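EAL/GGDEF domain protein (PDB 3ICL) belongs to the GGDEF domain family of the nucleotide cyclase clan, a mixed alpha/beta fold built around a central sheet. Local coordinates at residues A[35-40]-A[78-83]. The protein carries 1 engineered substitution. Numbering follows the deposited sequence.
Engineered in segment 78-83: Lys81 (natural residue Glu). With SO4 (sulfate ion), chain C.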
ATOM      1  N   PHE A  35      -2.536  -2.864  -2.045  1.00 15.31           N
ATOM      2  CA  PHE A  35      -1.319  -3.631  -1.815  1.00 14.31           C
ATOM      3  C   PHE A  35      -0.284  -2.934  -2.692  1.00 15.09           C
ATOM      4  O   PHE A  35      -0.347  -3.009  -3.916  1.00 16.32           O
ATOM      5  CB  PHE A  35      -1.518  -5.088  -2.261  1.00 10.51           C
ATOM      6  CG  PHE A  35      -0.848  -6.103  -1.367  1.00 15.00           C
ATOM      7  CD1 PHE A  35       0.525  -6.051  -1.127  1.00 20.44           C
ATOM      8  CD2 PHE A  35      -1.590  -7.134  -0.790  1.00  9.94           C
ATOM      9  CE1 PHE A  35       1.152  -7.014  -0.327  1.00 20.32           C
ATOM     10  CE2 PHE A  35      -0.972  -8.106   0.013  1.00 12.94           C
ATOM     11  CZ  PHE A  35       0.399  -8.045   0.243  1.00 15.71           C
ATOM     12  N   LEU A  36       0.658  -2.248  -2.058  1.00 14.15           N
ATOM     13  CA  LEU A  36       1.672  -1.493  -2.780  1.00 14.68           C
ATOM     14  C   LEU A  36       3.021  -2.188  -2.831  1.00 16.34           C
ATOM     15  O   LEU A  36       3.477  -2.776  -1.851  1.00 19.54           O
ATOM     16  CB  LEU A  36       1.811  -0.112  -2.141  1.00 14.10           C
ATOM     17  CG  LEU A  36       2.754   0.922  -2.753  1.00 15.50           C
ATOM     18  CD1 LEU A  36       2.277   2.310  -2.341  1.00 18.28           C
ATOM     19  CD2 LEU A  36       4.178   0.680  -2.295  1.00 14.72           C
ATOM     20  N   ASP A  37       3.662  -2.100  -3.990  1.00 15.67           N
ATOM     21  CA  ASP A  37       4.957  -2.726  -4.197  1.00 16.58           C
ATOM     22  C   ASP A  37       5.958  -1.670  -4.631  1.00 22.39           C
ATOM     23  O   ASP A  37       5.675  -0.872  -5.529  1.00 19.78           O
ATOM     24  CB  ASP A  37       4.841  -3.776  -5.306  1.00 12.32           C
ATOM     25  CG  ASP A  37       6.087  -4.615  -5.461  1.00 18.77           C
ATOM     26  OD1 ASP A  37       7.160  -4.227  -4.948  1.00 20.37           O
ATOM     27  OD2 ASP A  37       5.990  -5.674  -6.115  1.00 21.90           O
ATOM     28  N   VAL A  38       7.112  -1.639  -3.973  1.00 15.64           N
ATOM     29  CA  VAL A  38       8.158  -0.712  -4.378  1.00 16.38           C
ATOM     30  C   VAL A  38       8.913  -1.584  -5.365  1.00 16.17           C
ATOM     31  O   VAL A  38       9.790  -2.368  -4.993  1.00 19.14           O
ATOM     32  CB  VAL A  38       9.062  -0.300  -3.205  1.00 21.05           C
ATOM     33  CG1 VAL A  38      10.154   0.638  -3.696  1.00 26.61           C
ATOM     34  CG2 VAL A  38       8.229   0.401  -2.140  1.00 19.61           C
ATOM     35  N   ASP A  39       8.523  -1.461  -6.629  1.00 21.08           N
ATOM     36  CA  ASP A  39       9.082  -2.259  -7.710  1.00 26.45           C
ATOM     37  C   ASP A  39      10.593  -2.335  -7.839  1.00 28.49           C
ATOM     38  O   ASP A  39      11.135  -3.417  -8.056  1.00 28.55           O
ATOM     39  CB  ASP A  39       8.497  -1.808  -9.053  1.00 23.40           C
ATOM     40  CG  ASP A  39       6.983  -1.941  -9.113  1.00 21.82           C
ATOM     41  OD1 ASP A  39       6.415  -2.754  -8.350  1.00 16.98           O
ATOM     42  OD2 ASP A  39       6.360  -1.238  -9.938  1.00 20.04           O
ATOM     43  N   ASN A  40      11.284  -1.204  -7.714  1.00 19.20           N
ATOM     44  CA  ASN A  40      12.735  -1.213  -7.877  1.00 25.89           C
ATOM     45  C   ASN A  40      13.532  -1.180  -6.573  1.00 30.98           C
ATOM     46  O   ASN A  40      14.718  -0.848  -6.565  1.00 32.19           O
ATOM     47  CB  ASN A  40      13.153  -0.048  -8.793  1.00 21.10           C
ATOM     48  CG  ASN A  40      12.855   1.313  -8.190  1.00 26.99           C
ATOM     49  OD1 ASN A  40      12.014   1.444  -7.298  1.00 27.88           O
ATOM     50  ND2 ASN A  40      13.536   2.340  -8.688  1.00 29.61           N
ATOM     51  N   GLY A  78       6.529  -8.568   3.343  1.00 15.95           N
ATOM     52  CA  GLY A  78       7.404  -9.084   2.308  1.00 16.18           C
ATOM     53  C   GLY A  78       8.591  -8.176   2.045  1.00 21.83           C
ATOM     54  O   GLY A  78       9.075  -8.082   0.918  1.00 20.05           O
ATOM     55  N   GLY A  79       9.053  -7.491   3.086  1.00 22.91           N
ATOM     56  CA  GLY A  79      10.197  -6.610   2.938  1.00 22.53           C
ATOM     57  C   GLY A  79       9.929  -5.266   2.284  1.00 24.24           C
ATOM     58  O   GLY A  79      10.090  -4.222   2.924  1.00 22.52           O
ATOM     59  N   ASP A  80       9.513  -5.278   1.019  1.00 20.66           N
ATOM     60  CA  ASP A  80       9.270  -4.030   0.309  1.00 18.68           C
ATOM     61  C   ASP A  80       7.852  -3.784  -0.213  1.00 19.66           C
ATOM     62  O   ASP A  80       7.668  -3.048  -1.180  1.00 21.86           O
ATOM     63  CB  ASP A  80      10.277  -3.889  -0.841  1.00 18.54           C
ATOM     64  CG  ASP A  80      10.159  -4.999  -1.862  1.00 22.48           C
ATOM     65  OD1 ASP A  80       9.327  -5.910  -1.669  1.00 22.45           O
ATOM     66  OD2 ASP A  80      10.905  -4.962  -2.864  1.00 26.03           O
ATOM     67  N   LYS A  81       6.855  -4.392   0.424  1.00 12.93           N
ATOM     68  CA  LYS A  81       5.463  -4.180   0.038  1.00 15.00           C
ATOM     69  C   LYS A  81       4.745  -3.567   1.236  1.00 16.65           C
ATOM     70  O   LYS A  81       5.222  -3.651   2.367  1.00 18.01           O
ATOM     71  CB  LYS A  81       4.778  -5.490  -0.348  1.00 14.73           C
ATOM     72  CG  LYS A  81       4.824  -5.832  -1.832  1.00 16.18           C
ATOM     73  CD  LYS A  81       6.196  -6.305  -2.278  1.00 22.47           C
ATOM     74  CE  LYS A  81       6.535  -7.658  -1.677  1.00 26.02           C
ATOM     75  NZ  LYS A  81       7.862  -8.133  -2.141  1.00 24.42           N
ATOM     76  N   PHE A  82       3.608  -2.937   0.979  1.00 15.81           N
ATOM     77  CA  PHE A  82       2.820  -2.314   2.036  1.00 18.15           C
ATOM     78  C   PHE A  82       1.343  -2.647   1.836  1.00 17.79           C
ATOM     79  O   PHE A  82       0.834  -2.588   0.714  1.00 16.13           O
ATOM     80  CB  PHE A  82       2.995  -0.790   2.003  1.00 13.43           C
ATOM     81  CG  PHE A  82       4.383  -0.323   2.345  1.00 16.64           C
ATOM     82  CD1 PHE A  82       4.751  -0.098   3.667  1.00 19.04           C
ATOM     83  CD2 PHE A  82       5.325  -0.110   1.344  1.00 19.11           C
ATOM     84  CE1 PHE A  82       6.038   0.332   3.987  1.00 16.90           C
ATOM     85  CE2 PHE A  82       6.615   0.322   1.657  1.00 22.00           C
ATOM     86  CZ  PHE A  82       6.969   0.540   2.979  1.00 18.97           C
ATOM     87  N   THR A  83       0.665  -3.022   2.915  1.00 13.06           N
ATOM     88  CA  THR A  83      -0.763  -3.305   2.832  1.00 17.81           C
ATOM     89  C   THR A  83      -1.443  -2.081   3.413  1.00 17.77           C
ATOM     90  O   THR A  83      -1.165  -1.673   4.540  1.00 17.07           O
ATOM     91  CB  THR A  83      -1.177  -4.544   3.637  1.00 17.35           C
ATOM     92  OG1 THR A  83      -0.646  -4.452   4.960  1.00 19.95           O
ATOM     93  CG2 THR A  83      -0.675  -5.817   2.945  1.00 15.96           C
TER
HETATM   94  S   SO4 C 171       8.470  -8.830  -5.505  1.00 50.39           S
HETATM   95  O1  SO4 C 171       7.415  -9.307  -4.591  1.00 50.39           O
HETATM   96  O2  SO4 C 171       9.727  -8.660  -4.750  1.00 60.32           O
HETATM   97  O3  SO4 C 171       8.668  -9.818  -6.584  1.00 47.78           O
HETATM   98  O4  SO4 C 171       8.073  -7.531  -6.088  1.00 43.81           O
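Lys81 and Asp37 face each other as a non-hydrogen-bonded pair where strand 81-86 runs antiparallel to strand 32-38. Leu36 and Phe82 form the neighbouring hydrogen-bonded pair. Leu36 N donates to Phe82 O at 2.8 Å, nearly straight at 168°, and Phe82 N returns a bond to Leu36 O. At the end of strand 32-38, Val38 N donates to Asp80 O, just before strand 81-86, at 3.2 Å.

Lys81 is engineered; the natural residue is Glu. Its CB lies at the edge of the Phe35 ring, in plane, 3.9 Å from CE1. Lys81 CG passes 3.3 Å from the backbone oxygen Leu36 O. A bend at chi2 (74°) lays CD alongside Asp37, 3.5 Å from its OD1. A second bend at chi3 (68°) sends CE and NZ back toward Gly78 and Asp80. CE lies against the sulfate ion. NZ meets Asp80 OD1 at 2.7 Å in a salt bridge, nearly along the C-O axis. It also donates to sulfate O1 at 2.8 Å, and weakly to O2 and to Gly78 O. Tyr147 and Lys150 bind the same sulfate from helix 135-152.

On the face of Lys81 and Asp37, Thr83 CG2 sits over the Phe35 ring in a CH-pi contact, 3.8 Å from the centroid. Thr83 OG1 is held elsewhere, by Arg10 and Ala75 O. On the face of Leu36 and Phe82, the edge of the Phe82 ring meets Leu36 CD2 and Val38 CG2. Helix 50-67 packs on Leu36 and Phe82.

The signature GGDEF hairpin, its Glu replaced here by Lys81, puts Gly78 to Asp80 in the turn and Lys81 and Phe82 in the strand. The engineered amine lies between Asp80 and the sulfate and would balance part of their negative charge.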